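Local coordinates for flap endonuclease 1 (Methanocaldococcus jannaschii, PDB 1A76), which cleaves 5' flaps and acts as a 5'-3' exonuclease on DNA during replication and repair, with magnesium as cofactor, at residues A[32-35]-A[36-40]; A[256-259]-A[260-264]. All coordinates share one frame; numbering follows the deposited sequence.

Interaction 1 (A[32-35]-A[36-40]); sequences LYQF and LTSIR
Phe35 and Ile39, one helical turn apart, run side by side and point the same way. The CD1 methyl of Ile39 does the touching: it lies 3.7 Å from CB of Phe35 and 3.8 Å from CD1 of the Phe35 ring, which it meets obliquely. Ile39 reaches there because CG1 stands anti to its carbonyl carbon (chi1 -61°) and the chain then extends straight through chi2. The backbone bond from Ile39 N to Phe35 O, 2.8 Å, is the last i to i+4 bond here, and Ile39 is the first residue to leave helical angles. This is the C-terminal end of the helix that follows strand 23-27 in the N-domain, part of the PIN-type nuclease core of the FEN1 family. The Phe35-Ile39 side packs against helix 56-70, with Phe35 on Lys64 and Ile39 on Asn59, and Phe35 also touches Trp77 of strand 74-79. An alanine in place of Ile39 would probably leave the Phe35 ring without its neighbour along the helix and open a gap beside Asn59. Around the helix, Gln34 O is gripped twice by Ser38. Ser38 OG, turned back between its own N and carbonyl carbon (chi1 58°), bonds to Gln34 O at 2.7 Å from above the carbonyl plane; Ser38 N reaches Gln34 O at 3.0 Å from the opposite face. The Gln34 side chain brings NE2 to 3.5 Å from Ser38 OG, and both residues touch Thr190.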
loop_
_atom_site.group_PDB
_atom_site.type_symbol
_atom_site.label_atom_id
_atom_site.label_comp_id
_atom_site.label_asym_id
_atom_site.label_seq_id
_atom_site.Cartn_x
_atom_site.Cartn_y
_atom_site.Cartn_z
ATOM N N LEU A 32 2.252 5.777 2.652
ATOM C CA LEU A 32 3.452 6.598 2.755
ATOM C C LEU A 32 3.720 7.443 1.522
ATOM O O LEU A 32 4.064 8.614 1.640
ATOM C CB LEU A 32 4.666 5.708 3.034
ATOM C CG LEU A 32 5.032 5.601 4.525
ATOM C CD1 LEU A 32 3.855 5.984 5.420
ATOM C CD2 LEU A 32 5.481 4.206 4.821
ATOM N N TYR A 33 3.598 6.828 0.347
ATOM C CA TYR A 33 3.810 7.532 -0.907
ATOM C C TYR A 33 2.746 8.623 -1.015
ATOM O O TYR A 33 3.036 9.748 -1.420
ATOM C CB TYR A 33 3.706 6.556 -2.080
ATOM C CG TYR A 33 4.928 5.679 -2.271
ATOM C CD1 TYR A 33 6.167 6.229 -2.600
ATOM C CD2 TYR A 33 4.833 4.287 -2.169
ATOM C CE1 TYR A 33 7.285 5.405 -2.828
ATOM C CE2 TYR A 33 5.932 3.463 -2.390
ATOM C CZ TYR A 33 7.154 4.022 -2.721
ATOM O OH TYR A 33 8.235 3.185 -2.937
ATOM N N GLN A 34 1.520 8.293 -0.614
ATOM C CA GLN A 34 0.408 9.242 -0.643
ATOM C C GLN A 34 0.682 10.471 0.224
ATOM O O GLN A 34 0.421 11.592 -0.199
ATOM C CB GLN A 34 -0.883 8.559 -0.180
ATOM C CG GLN A 34 -2.137 9.384 -0.400
ATOM C CD GLN A 34 -2.287 9.841 -1.841
ATOM O OE1 GLN A 34 -2.287 9.024 -2.768
ATOM N NE2 GLN A 34 -2.406 11.149 -2.036
ATOM N N PHE A 35 1.202 10.253 1.430
ATOM C CA PHE A 35 1.525 11.346 2.355
ATOM C C PHE A 35 2.604 12.231 1.761
ATOM O O PHE A 35 2.547 13.450 1.874
ATOM C CB PHE A 35 2.042 10.807 3.707
ATOM C CG PHE A 35 1.008 10.046 4.510
ATOM C CD1 PHE A 35 -0.356 10.262 4.319
ATOM C CD2 PHE A 35 1.412 9.084 5.437
ATOM C CE1 PHE A 35 -1.299 9.524 5.044
ATOM C CE2 PHE A 35 0.484 8.339 6.162
ATOM C CZ PHE A 35 -0.874 8.557 5.967
ATOM N N LEU A 36 3.594 11.596 1.138
ATOM C CA LEU A 36 4.710 12.303 0.537
ATOM C C LEU A 36 4.265 13.222 -0.586
ATOM O O LEU A 36 4.811 14.316 -0.735
ATOM C CB LEU A 36 5.752 11.311 0.002
ATOM C CG LEU A 36 6.772 10.775 1.012
ATOM C CD1 LEU A 36 7.483 9.545 0.473
ATOM C CD2 LEU A 36 7.771 11.878 1.318
ATOM N N THR A 37 3.288 12.794 -1.381
ATOM C CA THR A 37 2.849 13.643 -2.474
ATOM C C THR A 37 1.762 14.651 -2.110
ATOM O O THR A 37 1.673 15.686 -2.760
ATOM C CB THR A 37 2.411 12.815 -3.753
ATOM O OG1 THR A 37 1.029 13.045 -4.040
ATOM C CG2 THR A 37 2.659 11.330 -3.584
ATOM N N SER A 38 0.968 14.386 -1.066
ATOM C CA SER A 38 -0.104 15.317 -0.684
ATOM C C SER A 38 0.127 16.162 0.573
ATOM O O SER A 38 -0.524 17.194 0.757
ATOM C CB SER A 38 -1.443 14.573 -0.558
ATOM O OG SER A 38 -1.382 13.521 0.389
ATOM N N ILE A 39 1.042 15.735 1.438
ATOM C CA ILE A 39 1.342 16.488 2.658
ATOM C C ILE A 39 2.588 17.322 2.392
ATOM O O ILE A 39 3.714 16.871 2.598
ATOM C CB ILE A 39 1.600 15.553 3.872
ATOM C CG1 ILE A 39 0.354 14.704 4.149
ATOM C CG2 ILE A 39 1.931 16.378 5.104
ATOM C CD1 ILE A 39 0.480 13.777 5.353
ATOM N N ARG A 40 2.378 18.547 1.926
ATOM C CA ARG A 40 3.489 19.423 1.604
ATOM C C ARG A 40 3.258 20.865 2.043
ATOM O O ARG A 40 2.192 21.215 2.553
ATOM C CB ARG A 40 3.751 19.365 0.098
ATOM C CG ARG A 40 4.503 18.125 -0.333
ATOM C CD ARG A 40 4.150 17.709 -1.751
ATOM N NE ARG A 40 4.879 16.509 -2.151
ATOM C CZ ARG A 40 6.135 16.510 -2.581
ATOM N NH1 ARG A 40 6.799 17.656 -2.677
ATOM N NH2 ARG A 40 6.725 15.369 -2.925
#

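Interaction 2 (A[256-259]-A[260-264]); sequences EYYD and EIKRI
The N-terminal end of helix 258-266, with Tyr257 at the N-cap position, carries a cluster in which Lys262 lies across the ring of Tyr258 while its ammonium reaches Asp259. The lysine comes over one face of the ring: Lys262 CE sits 3.9 Å from the centroid of the Tyr258 ring and only 15° off the normal, a CH-pi contact. Lys262 NZ lies off-centre, 3.9 Å from the same Tyr258 centroid, in a cation-pi contact. A bend at chi3 (-63°) lets the chain fold over the ring instead of running straight outward. From there Lys262 NZ forms a salt bridge with OD1 of Asp259 at 3.0 Å, meeting the oxygen nearly end-on to its C-O bond, the two side chains lying alongside and pointing the same way. The ring itself is fixed at its far end, where Tyr258 OH hydrogen-bonds to Asp216, and it packs on Ile219 of helix 211-221 and on Leu251 of helix 247-254. Arg263 leans back over Asp259, its guanidinium presenting one face to the backbone O of Asp259 and its NH2 standing 3.2 Å from CB of Asp259. Nearer the N-cap, the carboxylate of Glu260 comes to the edge of the Tyr257 ring, but OE1 is modelled too close to the Tyr257 backbone and the approach is doubtful; Tyr257 also makes a cation-pi contact with Arg94. Backbone bonds from Ile261 N to Tyr257 O, 2.9 Å, and from Lys262 N to Tyr258 O, 3.1 Å, start the helix. Lys262 thus answers both a carboxylate and an aromatic face, so its positive charge is probably stabilised, and the two contacts together would restrict rotation of its long chain.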
loop_
_atom_site.group_PDB
_atom_site.type_symbol
_atom_site.label_atom_id
_atom_site.label_comp_id
_atom_site.label_asym_id
_atom_site.label_seq_id
_atom_site.Cartn_x
_atom_site.Cartn_y
_atom_site.Cartn_z
ATOM N N GLU A 256 4.450 -13.309 -21.807
ATOM C CA GLU A 256 5.357 -14.349 -21.318
ATOM C C GLU A 256 5.177 -14.404 -19.809
ATOM O O GLU A 256 4.991 -13.374 -19.180
ATOM C CB GLU A 256 6.808 -13.988 -21.639
ATOM C CG GLU A 256 7.796 -15.138 -21.457
ATOM C CD GLU A 256 9.175 -14.813 -22.006
ATOM O OE1 GLU A 256 9.513 -13.615 -22.078
ATOM O OE2 GLU A 256 9.923 -15.754 -22.361
ATOM N N TYR A 257 5.239 -15.587 -19.219
ATOM C CA TYR A 257 5.072 -15.713 -17.761
ATOM C C TYR A 257 3.674 -15.320 -17.286
ATOM O O TYR A 257 3.481 -14.901 -16.139
ATOM C CB TYR A 257 6.125 -14.888 -17.005
ATOM C CG TYR A 257 7.548 -15.168 -17.442
ATOM C CD1 TYR A 257 8.053 -16.470 -17.460
ATOM C CD2 TYR A 257 8.374 -14.134 -17.887
ATOM C CE1 TYR A 257 9.356 -16.738 -17.917
ATOM C CE2 TYR A 257 9.670 -14.387 -18.347
ATOM C CZ TYR A 257 10.153 -15.689 -18.361
ATOM O OH TYR A 257 11.434 -15.944 -18.819
ATOM N N TYR A 258 2.704 -15.471 -18.182
ATOM C CA TYR A 258 1.305 -15.187 -17.878
ATOM C C TYR A 258 0.869 -16.019 -16.673
ATOM O O TYR A 258 0.212 -15.506 -15.767
ATOM C CB TYR A 258 0.438 -15.520 -19.102
ATOM C CG TYR A 258 -1.045 -15.669 -18.850
ATOM C CD1 TYR A 258 -1.750 -14.730 -18.093
ATOM C CD2 TYR A 258 -1.754 -16.725 -19.415
ATOM C CE1 TYR A 258 -3.115 -14.841 -17.913
ATOM C CE2 TYR A 258 -3.122 -16.847 -19.241
ATOM C CZ TYR A 258 -3.798 -15.903 -18.492
ATOM O OH TYR A 258 -5.155 -16.018 -18.341
ATOM N N ASP A 259 1.259 -17.295 -16.657
ATOM C CA ASP A 259 0.902 -18.209 -15.565
ATOM C C ASP A 259 1.570 -17.816 -14.261
ATOM O O ASP A 259 1.014 -18.009 -13.179
ATOM C CB ASP A 259 1.313 -19.639 -15.901
ATOM C CG ASP A 259 0.432 -20.273 -16.959
ATOM O OD1 ASP A 259 -0.748 -19.881 -17.069
ATOM O OD2 ASP A 259 0.922 -21.176 -17.674
ATOM N N GLU A 260 2.776 -17.274 -14.369
ATOM C CA GLU A 260 3.528 -16.850 -13.205
ATOM C C GLU A 260 2.869 -15.626 -12.566
ATOM O O GLU A 260 2.753 -15.541 -11.345
ATOM C CB GLU A 260 4.970 -16.522 -13.615
ATOM C CG GLU A 260 5.853 -17.748 -13.896
ATOM C CD GLU A 260 5.388 -18.594 -15.086
ATOM O OE1 GLU A 260 4.910 -18.042 -16.106
ATOM O OE2 GLU A 260 5.512 -19.835 -14.995
ATOM N N ILE A 261 2.436 -14.683 -13.400
ATOM C CA ILE A 261 1.797 -13.463 -12.918
ATOM C C ILE A 261 0.508 -13.822 -12.181
ATOM O O ILE A 261 0.233 -13.292 -11.099
ATOM C CB ILE A 261 1.472 -12.497 -14.095
ATOM C CG1 ILE A 261 2.767 -12.037 -14.764
ATOM C CG2 ILE A 261 0.694 -11.280 -13.591
ATOM C CD1 ILE A 261 2.558 -11.497 -16.163
ATOM N N LYS A 262 -0.269 -14.725 -12.774
ATOM C CA LYS A 262 -1.516 -15.187 -12.183
ATOM C C LYS A 262 -1.256 -15.755 -10.791
ATOM O O LYS A 262 -1.979 -15.457 -9.841
ATOM C CB LYS A 262 -2.148 -16.274 -13.063
ATOM C CG LYS A 262 -2.842 -15.739 -14.310
ATOM C CD LYS A 262 -3.691 -16.807 -14.988
ATOM C CE LYS A 262 -2.839 -17.971 -15.496
ATOM N NZ LYS A 262 -3.541 -18.854 -16.484
ATOM N N ARG A 263 -0.223 -16.581 -10.681
ATOM C CA ARG A 263 0.118 -17.196 -9.407
ATOM C C ARG A 263 0.486 -16.165 -8.342
ATOM O O ARG A 263 0.285 -16.405 -7.157
ATOM C CB ARG A 263 1.258 -18.201 -9.590
ATOM C CG ARG A 263 0.789 -19.651 -9.509
ATOM C CD ARG A 263 1.900 -20.648 -9.843
ATOM N NE ARG A 263 2.157 -20.753 -11.281
ATOM C CZ ARG A 263 1.476 -21.532 -12.115
ATOM N NH1 ARG A 263 0.482 -22.286 -11.669
ATOM N NH2 ARG A 263 1.796 -21.560 -13.402
ATOM N N ILE A 264 1.019 -15.021 -8.768
ATOM C CA ILE A 264 1.375 -13.954 -7.834
ATOM C C ILE A 264 0.110 -13.451 -7.128
ATOM O O ILE A 264 0.126 -13.192 -5.927
ATOM C CB ILE A 264 2.051 -12.749 -8.556
ATOM C CG1 ILE A 264 3.578 -12.887 -8.495
ATOM C CG2 ILE A 264 1.628 -11.425 -7.887
ATOM C CD1 ILE A 264 4.283 -12.542 -9.783
#

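Neither contact closes a long loop, because each is a local contact between residues three or four apart, at one end of a helix. From the N terminus, interaction 1 comes first, where helix 28-38 ends after strand 23-27 of the central sheet; it ties that helix end to helix 56-70 and strand 74-79. Some 215 residues later, interaction 2 lies at the start of helix 258-266, joined to helices 211-221 and 247-254. The two follow in series, neither nesting nor crossing. The centres of interactions 1 and 2 are about 32 Å apart. They lie on opposite sides of the chain's centre and do not touch. A bound manganese ion lies about 7 Å from the Tyr33 side chain, and one about 11 Å from that of Ile261.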